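Local coordinates for RTX toxin (Vibrio vulnificus CMCP6, PDB 6A7H), which probably acts as an endopeptidase that cleaves and inactivates the small GTPases Ras and Rap1 during infection, at residues A102-V107 against M122-A127; P131-K136 against Q245-R250. All coordinates share one frame; numbering follows the deposited sequence.

Interaction 1: A102-V107 against M122-A127; sequences ARIFMV and MMVRWA
Met-123 sets its CG beside its own backbone N (chi1 -77°), and the bend at chi3 (66°) folds its CE onto Ile-104. Ile-104 likewise has CG1 beside the backbone N and CG2 anti to it, and CG1 lies 3.6 Å from Met-123 CE. The two side chains lie side by side, pointing opposite ways. The outer end of Ile-104, CD1, runs on to the methyl of Ala-127, 4.3 Å from its CB. Its other branch, CG2, meets Val-124 CG2 at 4.0 Å, the two side chains crossing at about a right angle. Val-107 packs on the sulfur of Met-123, with Val-107 CG2 3.7 Å from Met-123 SD. Every side-chain contact here is apolar, and Ile-104 and Met-123 bury the most surface. The two segments run nearly antiparallel at 164°, with their axes 10.4 Å apart. They belong to helices 98-112 and 119-129, which form a helical hairpin. Helix 87-94 packs on it through Ile-90 and Ile-93, which touch Ile-104, and Ile-93 also reaches Val-124 and Ala-127. Helix 240-263 touches Met-123 through Met-251, while helix 37-57 packs on Ala-102 and Phe-105.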
ATOM      1  N   ALA A 102      15.963  -5.304   8.673  1.00 25.53           N
ATOM      2  CA  ALA A 102      15.999  -6.757   8.633  1.00 29.31           C
ATOM      3  C   ALA A 102      15.404  -7.284   7.324  1.00 31.42           C
ATOM      4  O   ALA A 102      15.910  -8.250   6.755  1.00 30.42           O
ATOM      5  CB  ALA A 102      15.260  -7.339   9.840  1.00 24.09           C
ATOM      6  N   ARG A 103      14.348  -6.636   6.831  1.00 23.06           N
ATOM      7  CA  ARG A 103      13.757  -7.063   5.561  1.00 25.57           C
ATOM      8  C   ARG A 103      14.728  -6.858   4.416  1.00 27.75           C
ATOM      9  O   ARG A 103      14.867  -7.716   3.548  1.00 32.80           O
ATOM     10  CB  ARG A 103      12.441  -6.329   5.281  1.00 31.50           C
ATOM     11  CG  ARG A 103      11.231  -7.083   5.831  1.00 55.96           C
ATOM     12  CD  ARG A 103       9.886  -6.428   5.481  1.00 70.26           C
ATOM     13  NE  ARG A 103       9.533  -5.340   6.399  1.00 78.24           N
ATOM     14  CZ  ARG A 103       8.765  -5.484   7.477  1.00 78.74           C
ATOM     15  NH1 ARG A 103       8.269  -6.679   7.777  1.00 84.26           N
ATOM     16  NH2 ARG A 103       8.493  -4.439   8.255  1.00 68.33           N
ATOM     17  N   ILE A 104      15.410  -5.723   4.428  1.00 26.75           N
ATOM     18  CA  ILE A 104      16.381  -5.409   3.392  1.00 25.54           C
ATOM     19  C   ILE A 104      17.549  -6.377   3.524  1.00 26.68           C
ATOM     20  O   ILE A 104      18.109  -6.842   2.531  1.00 23.99           O
ATOM     21  CB  ILE A 104      16.842  -3.937   3.500  1.00 21.37           C
ATOM     22  CG1 ILE A 104      15.640  -3.012   3.286  1.00 26.70           C
ATOM     23  CG2 ILE A 104      17.928  -3.615   2.519  1.00 18.61           C
ATOM     24  CD1 ILE A 104      15.990  -1.547   3.354  1.00 26.44           C
ATOM     25  N   PHE A 105      17.882  -6.699   4.767  1.00 31.95           N
ATOM     26  CA  PHE A 105      18.972  -7.616   5.067  1.00 27.35           C
ATOM     27  C   PHE A 105      18.730  -8.976   4.415  1.00 26.83           C
ATOM     28  O   PHE A 105      19.650  -9.544   3.814  1.00 27.50           O
ATOM     29  CB  PHE A 105      19.125  -7.749   6.585  1.00 25.55           C
ATOM     30  CG  PHE A 105      20.334  -8.539   7.032  1.00 30.66           C
ATOM     31  CD1 PHE A 105      20.252  -9.917   7.222  1.00 30.78           C
ATOM     32  CD2 PHE A 105      21.531  -7.894   7.329  1.00 22.45           C
ATOM     33  CE1 PHE A 105      21.351 -10.647   7.681  1.00 27.02           C
ATOM     34  CE2 PHE A 105      22.635  -8.616   7.782  1.00 30.19           C
ATOM     35  CZ  PHE A 105      22.545  -9.999   7.951  1.00 29.11           C
ATOM     36  N   MET A 106      17.499  -9.489   4.518  1.00 24.81           N
ATOM     37  CA  MET A 106      17.172 -10.794   3.944  1.00 27.45           C
ATOM     38  C   MET A 106      17.355 -10.743   2.435  1.00 33.92           C
ATOM     39  O   MET A 106      17.803 -11.720   1.820  1.00 39.00           O
ATOM     40  CB  MET A 106      15.735 -11.230   4.275  1.00 28.42           C
ATOM     41  CG  MET A 106      15.408 -11.251   5.755  1.00 33.27           C
ATOM     42  SD  MET A 106      16.607 -12.171   6.750  1.00 38.28           S
ATOM     43  CE  MET A 106      16.221 -13.861   6.326  1.00 32.69           C
ATOM     44  N   VAL A 107      17.000  -9.602   1.840  1.00 25.58           N
ATOM     45  CA  VAL A 107      17.197  -9.412   0.411  1.00 25.94           C
ATOM     46  C   VAL A 107      18.690  -9.390   0.077  1.00 32.06           C
ATOM     47  O   VAL A 107      19.106  -9.988  -0.909  1.00 27.80           O
ATOM     48  CB  VAL A 107      16.491  -8.134  -0.070  1.00 27.87           C
ATOM     49  CG1 VAL A 107      16.943  -7.727  -1.464  1.00 24.20           C
ATOM     50  CG2 VAL A 107      14.980  -8.357  -0.037  1.00 24.35           C
ATOM     51  N   MET A 122      18.349  -0.519  -4.381  1.00 24.99           N
ATOM     52  CA  MET A 122      17.067   0.073  -4.686  1.00 28.62           C
ATOM     53  C   MET A 122      16.213   0.188  -3.415  1.00 27.67           C
ATOM     54  O   MET A 122      15.592   1.223  -3.176  1.00 29.15           O
ATOM     55  CB  MET A 122      16.344  -0.743  -5.751  1.00 30.96           C
ATOM     56  CG  MET A 122      14.938  -0.256  -6.059  1.00 27.04           C
ATOM     57  SD  MET A 122      14.279  -1.179  -7.459  1.00 39.75           S
ATOM     58  CE  MET A 122      12.661  -0.430  -7.661  1.00 41.52           C
ATOM     59  N   MET A 123      16.200  -0.861  -2.594  1.00 27.52           N
ATOM     60  CA  MET A 123      15.421  -0.825  -1.355  1.00 30.41           C
ATOM     61  C   MET A 123      15.973   0.209  -0.374  1.00 31.72           C
ATOM     62  O   MET A 123      15.208   0.960   0.253  1.00 32.31           O
ATOM     63  CB  MET A 123      15.373  -2.215  -0.711  1.00 22.80           C
ATOM     64  CG  MET A 123      14.382  -3.109  -1.422  1.00 22.46           C
ATOM     65  SD  MET A 123      14.313  -4.838  -0.868  1.00 37.95           S
ATOM     66  CE  MET A 123      13.699  -4.703   0.799  1.00 77.70           C
ATOM     67  N   VAL A 124      17.299   0.247  -0.250  1.00 27.11           N
ATOM     68  CA  VAL A 124      17.974   1.219   0.599  1.00 29.76           C
ATOM     69  C   VAL A 124      17.662   2.670   0.190  1.00 30.61           C
ATOM     70  O   VAL A 124      17.435   3.538   1.042  1.00 38.14           O
ATOM     71  CB  VAL A 124      19.502   0.994   0.570  1.00 29.67           C
ATOM     72  CG1 VAL A 124      20.245   2.192   1.182  1.00 30.53           C
ATOM     73  CG2 VAL A 124      19.844  -0.278   1.299  1.00 25.97           C
ATOM     74  N   ARG A 125      17.641   2.923  -1.114  1.00 27.49           N
ATOM     75  CA  ARG A 125      17.359   4.258  -1.635  1.00 28.84           C
ATOM     76  C   ARG A 125      15.898   4.677  -1.326  1.00 31.30           C
ATOM     77  O   ARG A 125      15.643   5.817  -0.938  1.00 30.15           O
ATOM     78  CB  ARG A 125      17.639   4.297  -3.140  1.00 32.74           C
ATOM     79  CG  ARG A 125      17.708   5.700  -3.737  1.00 57.84           C
ATOM     80  CD  ARG A 125      17.830   5.682  -5.267  1.00 74.83           C
ATOM     81  NE  ARG A 125      16.646   5.121  -5.923  1.00 82.46           N
ATOM     82  CZ  ARG A 125      16.644   4.001  -6.639  1.00 81.41           C
ATOM     83  NH1 ARG A 125      17.767   3.317  -6.809  1.00 82.77           N
ATOM     84  NH2 ARG A 125      15.520   3.569  -7.194  1.00 79.34           N
ATOM     85  N   TRP A 126      14.946   3.755  -1.493  1.00 29.27           N
ATOM     86  CA  TRP A 126      13.555   4.024  -1.104  1.00 29.82           C
ATOM     87  C   TRP A 126      13.436   4.308   0.389  1.00 31.82           C
ATOM     88  O   TRP A 126      12.723   5.229   0.786  1.00 32.55           O
ATOM     89  CB  TRP A 126      12.636   2.852  -1.446  1.00 24.05           C
ATOM     90  CG  TRP A 126      12.129   2.813  -2.860  1.00 31.17           C
ATOM     91  CD1 TRP A 126      12.871   2.663  -4.003  1.00 32.72           C
ATOM     92  CD2 TRP A 126      10.762   2.894  -3.281  1.00 34.60           C
ATOM     93  NE1 TRP A 126      12.049   2.663  -5.111  1.00 25.93           N
ATOM     94  CE2 TRP A 126      10.750   2.791  -4.696  1.00 30.69           C
ATOM     95  CE3 TRP A 126       9.548   3.039  -2.606  1.00 32.82           C
ATOM     96  CZ2 TRP A 126       9.574   2.818  -5.435  1.00 28.68           C
ATOM     97  CZ3 TRP A 126       8.379   3.081  -3.348  1.00 36.88           C
ATOM     98  CH2 TRP A 126       8.400   2.974  -4.744  1.00 31.00           C
ATOM     99  N   ALA A 127      14.130   3.514   1.208  1.00 29.49           N
ATOM    100  CA  ALA A 127      14.061   3.675   2.660  1.00 32.99           C
ATOM    101  C   ALA A 127      14.554   5.062   3.082  1.00 35.01           C
ATOM    102  O   ALA A 127      14.166   5.577   4.128  1.00 33.42           O
ATOM    103  CB  ALA A 127      14.863   2.597   3.365  1.00 25.01           C
TER

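Interaction 2: P131-K136 against Q245-R250; sequences PYLAPK and QLDSDR
Lys-136 reaches from the loop to Asp-247 on helix 240-263 and forms a salt bridge with it. The lysine chain bends at chi3 (-67°), and Lys-136 and Asp-247 reach toward each other from the two segments. Lys-136 NZ donates to Asp-247 OD1 at a modelled 2.3 Å, so short that the exact length is doubtful. A second bond goes from Lys-136 NZ to the carbonyl O of Tyr-132, at 2.7 Å. The C=O...N angle of 165° puts the donor nearly in line with the carbonyl bond. This bond closes the loop on itself, between residues four apart. A water adds to the network. It donates to Asp-247 OD1 at 2.9 Å and to Tyr-132 O at 3.3 Å. Asp-247 OD1 thus accepts from both the lysine and the water, and so does Tyr-132 O. Leu-133 lies beside this polar group, with CD2 4.0 Å from Asp-247 OD1 and also against Arg-250 CD.

Arg-250 has an extended chain from CG to NE and brings its guanidinium to Tyr-132. Tyr-132 CB sits 3.6 Å above one face of that group, toward its rim. The ring and guanidinium planes are 35° apart. The charge of Arg-250 is met by Asp-130, the loop residue just ahead of Pro-131, through a salt bridge to NE. Tyr-409 adds a cation-pi contact. Asp-130 also accepts a bond from Tyr-132 N, so it ties the start of the loop to the arginine. A sulfate ion lies near Asp-247, probably from the crystallisation liquor.

Opposite charges thus join loop and helix at two points, Lys-136 with Asp-247 and Asp-130 with Arg-250. The paired carboxylate probably favours a protonated Lys-136. Tyr-132 O also accepts from the lysine, so the ammonium has two acceptors.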
ATOM      1  N   PRO A 131       9.028   9.224   1.832  1.00 35.25           N
ATOM      2  CA  PRO A 131       8.556   9.717   3.135  1.00 31.26           C
ATOM      3  C   PRO A 131       7.758   8.688   3.926  1.00 27.76           C
ATOM      4  O   PRO A 131       7.755   8.755   5.144  1.00 44.00           O
ATOM      5  CB  PRO A 131       7.677  10.922   2.760  1.00 34.58           C
ATOM      6  CG  PRO A 131       8.230  11.382   1.434  1.00 33.39           C
ATOM      7  CD  PRO A 131       8.582  10.091   0.724  1.00 29.75           C
ATOM      8  N   TYR A 132       7.140   7.721   3.258  1.00 34.57           N
ATOM      9  CA  TYR A 132       6.322   6.734   3.967  1.00 32.88           C
ATOM     10  C   TYR A 132       7.143   5.626   4.622  1.00 35.51           C
ATOM     11  O   TYR A 132       6.614   4.842   5.420  1.00 33.03           O
ATOM     12  CB  TYR A 132       5.265   6.146   3.024  1.00 40.68           C
ATOM     13  CG  TYR A 132       4.040   7.041   2.956  1.00 46.79           C
ATOM     14  CD1 TYR A 132       3.963   8.084   2.037  1.00 53.70           C
ATOM     15  CD2 TYR A 132       2.991   6.883   3.856  1.00 48.91           C
ATOM     16  CE1 TYR A 132       2.855   8.928   1.996  1.00 61.63           C
ATOM     17  CE2 TYR A 132       1.887   7.716   3.826  1.00 60.44           C
ATOM     18  CZ  TYR A 132       1.822   8.735   2.897  1.00 64.00           C
ATOM     19  OH  TYR A 132       0.724   9.557   2.880  1.00 63.06           O
ATOM     20  N   LEU A 133       8.440   5.583   4.327  1.00 39.77           N
ATOM     21  CA  LEU A 133       9.339   4.609   4.964  1.00 37.84           C
ATOM     22  C   LEU A 133      10.182   5.230   6.071  1.00 38.47           C
ATOM     23  O   LEU A 133      10.967   4.540   6.722  1.00 37.71           O
ATOM     24  CB  LEU A 133      10.256   3.962   3.929  1.00 26.97           C
ATOM     25  CG  LEU A 133       9.514   3.011   2.993  1.00 31.22           C
ATOM     26  CD1 LEU A 133      10.424   2.603   1.844  1.00 25.36           C
ATOM     27  CD2 LEU A 133       8.978   1.782   3.752  1.00 23.91           C
ATOM     28  N   ALA A 134      10.027   6.536   6.253  1.00 33.40           N
ATOM     29  CA  ALA A 134      10.615   7.256   7.376  1.00 35.22           C
ATOM     30  C   ALA A 134      10.131   6.659   8.700  1.00 36.23           C
ATOM     31  O   ALA A 134       9.097   6.000   8.725  1.00 38.40           O
ATOM     32  CB  ALA A 134      10.251   8.746   7.288  1.00 29.54           C
ATOM     33  N   PRO A 135      10.886   6.864   9.799  1.00 39.71           N
ATOM     34  CA  PRO A 135      10.463   6.313  11.095  1.00 40.10           C
ATOM     35  C   PRO A 135       9.049   6.743  11.471  1.00 38.54           C
ATOM     36  O   PRO A 135       8.746   7.926  11.416  1.00 36.77           O
ATOM     37  CB  PRO A 135      11.490   6.887  12.077  1.00 33.46           C
ATOM     38  CG  PRO A 135      12.719   7.046  11.248  1.00 32.46           C
ATOM     39  CD  PRO A 135      12.223   7.484   9.884  1.00 31.86           C
ATOM     40  N   LYS A 136       8.200   5.771  11.804  1.00 35.66           N
ATOM     41  CA  LYS A 136       6.821   6.015  12.210  1.00 34.53           C
ATOM     42  C   LYS A 136       6.599   5.422  13.596  1.00 36.27           C
ATOM     43  O   LYS A 136       6.559   4.197  13.741  1.00 36.12           O
ATOM     44  CB  LYS A 136       5.831   5.397  11.214  1.00 33.92           C
ATOM     45  CG  LYS A 136       5.692   6.117   9.872  1.00 37.16           C
ATOM     46  CD  LYS A 136       5.260   5.139   8.777  1.00 40.96           C
ATOM     47  CE  LYS A 136       6.399   4.144   8.516  1.00 49.10           C
ATOM     48  NZ  LYS A 136       6.083   3.168   7.467  1.00 53.03           N
ATOM     49  N   GLN A 245       2.550  -4.074   8.573  1.00 32.41           N
ATOM     50  CA  GLN A 245       1.932  -4.559   7.350  1.00 40.36           C
ATOM     51  C   GLN A 245       2.123  -3.544   6.209  1.00 35.87           C
ATOM     52  O   GLN A 245       2.358  -3.939   5.067  1.00 33.43           O
ATOM     53  CB  GLN A 245       0.455  -4.888   7.624  1.00 47.08           C
ATOM     54  CG  GLN A 245      -0.548  -4.427   6.588  1.00 63.08           C
ATOM     55  CD  GLN A 245      -1.991  -4.603   7.072  1.00 77.89           C
ATOM     56  OE1 GLN A 245      -2.231  -5.048   8.202  1.00 80.07           O
ATOM     57  NE2 GLN A 245      -2.954  -4.241   6.223  1.00 80.42           N
ATOM     58  N   LEU A 246       2.093  -2.248   6.529  1.00 33.62           N
ATOM     59  CA  LEU A 246       2.388  -1.214   5.528  1.00 32.23           C
ATOM     60  C   LEU A 246       3.835  -1.275   5.069  1.00 32.71           C
ATOM     61  O   LEU A 246       4.099  -1.302   3.866  1.00 31.44           O
ATOM     62  CB  LEU A 246       2.086   0.191   6.062  1.00 24.60           C
ATOM     63  CG  LEU A 246       0.592   0.515   6.120  1.00 29.93           C
ATOM     64  CD1 LEU A 246       0.371   1.771   6.919  1.00 32.18           C
ATOM     65  CD2 LEU A 246       0.013   0.682   4.699  1.00 26.56           C
ATOM     66  N   ASP A 247       4.765  -1.283   6.021  1.00 30.90           N
ATOM     67  CA  ASP A 247       6.181  -1.402   5.687  1.00 35.57           C
ATOM     68  C   ASP A 247       6.455  -2.680   4.897  1.00 38.34           C
ATOM     69  O   ASP A 247       7.208  -2.651   3.932  1.00 31.64           O
ATOM     70  CB  ASP A 247       7.067  -1.380   6.943  1.00 27.43           C
ATOM     71  CG  ASP A 247       7.212   0.010   7.526  1.00 39.58           C
ATOM     72  OD1 ASP A 247       6.680   0.965   6.920  1.00 36.58           O
ATOM     73  OD2 ASP A 247       7.870   0.154   8.580  1.00 46.53           O
ATOM     74  N   SER A 248       5.849  -3.794   5.304  1.00 28.92           N
ATOM     75  CA  SER A 248       6.112  -5.052   4.639  1.00 30.29           C
ATOM     76  C   SER A 248       5.643  -4.966   3.205  1.00 33.85           C
ATOM     77  O   SER A 248       6.368  -5.351   2.292  1.00 37.56           O
ATOM     78  CB  SER A 248       5.420  -6.217   5.332  1.00 32.88           C
ATOM     79  OG  SER A 248       6.218  -6.725   6.371  1.00 51.40           O
ATOM     80  N   ASP A 249       4.434  -4.449   3.006  1.00 30.63           N
ATOM     81  CA  ASP A 249       3.853  -4.449   1.671  1.00 34.92           C
ATOM     82  C   ASP A 249       4.615  -3.512   0.752  1.00 32.61           C
ATOM     83  O   ASP A 249       4.815  -3.820  -0.416  1.00 38.98           O
ATOM     84  CB  ASP A 249       2.376  -4.056   1.689  1.00 37.10           C
ATOM     85  CG  ASP A 249       1.857  -3.741   0.289  1.00 46.63           C
ATOM     86  OD1 ASP A 249       1.652  -4.693  -0.512  1.00 44.60           O
ATOM     87  OD2 ASP A 249       1.684  -2.541  -0.019  1.00 45.86           O
ATOM     88  N   ARG A 250       5.067  -2.383   1.282  1.00 31.86           N
ATOM     89  CA  ARG A 250       5.853  -1.467   0.459  1.00 38.75           C
ATOM     90  C   ARG A 250       7.170  -2.108  -0.005  1.00 32.78           C
ATOM     91  O   ARG A 250       7.576  -1.941  -1.159  1.00 31.45           O
ATOM     92  CB  ARG A 250       6.125  -0.161   1.206  1.00 40.85           C
ATOM     93  CG  ARG A 250       5.788   1.076   0.374  1.00 46.21           C
ATOM     94  CD  ARG A 250       5.800   2.335   1.219  1.00 52.53           C
ATOM     95  NE  ARG A 250       5.551   3.514   0.403  1.00 58.27           N
ATOM     96  CZ  ARG A 250       4.354   3.888  -0.022  1.00 65.23           C
ATOM     97  NH1 ARG A 250       3.279   3.172   0.285  1.00 68.90           N
ATOM     98  NH2 ARG A 250       4.236   4.979  -0.764  1.00 71.24           N
TER
HETATM   99  O   HOH W   1       5.078   2.040   4.768  1.00 33.69           O

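In the fold
Both segments of interaction 1 precede those of interaction 2 along the chain, and their centres lie about 11 Å apart. Helix 119-129 supplies one side of interaction 1, and the loop after it supplies one side of interaction 2. Helix 240-263 carries the other side of interaction 2 and also packs against both helices of interaction 1. The contacts touch directly: Leu-133 CD1 is 3.6 Å from Trp-126 O, and Arg-103 NH2 is 3.6 Å from Asp-247 CB. Interaction 1 is local, with 14 residues between its segments, whereas interaction 2 spans 108. Together they join the helical hairpin to helix 240-263, which falls within the range of the Pasteurella multocida toxin C2 family.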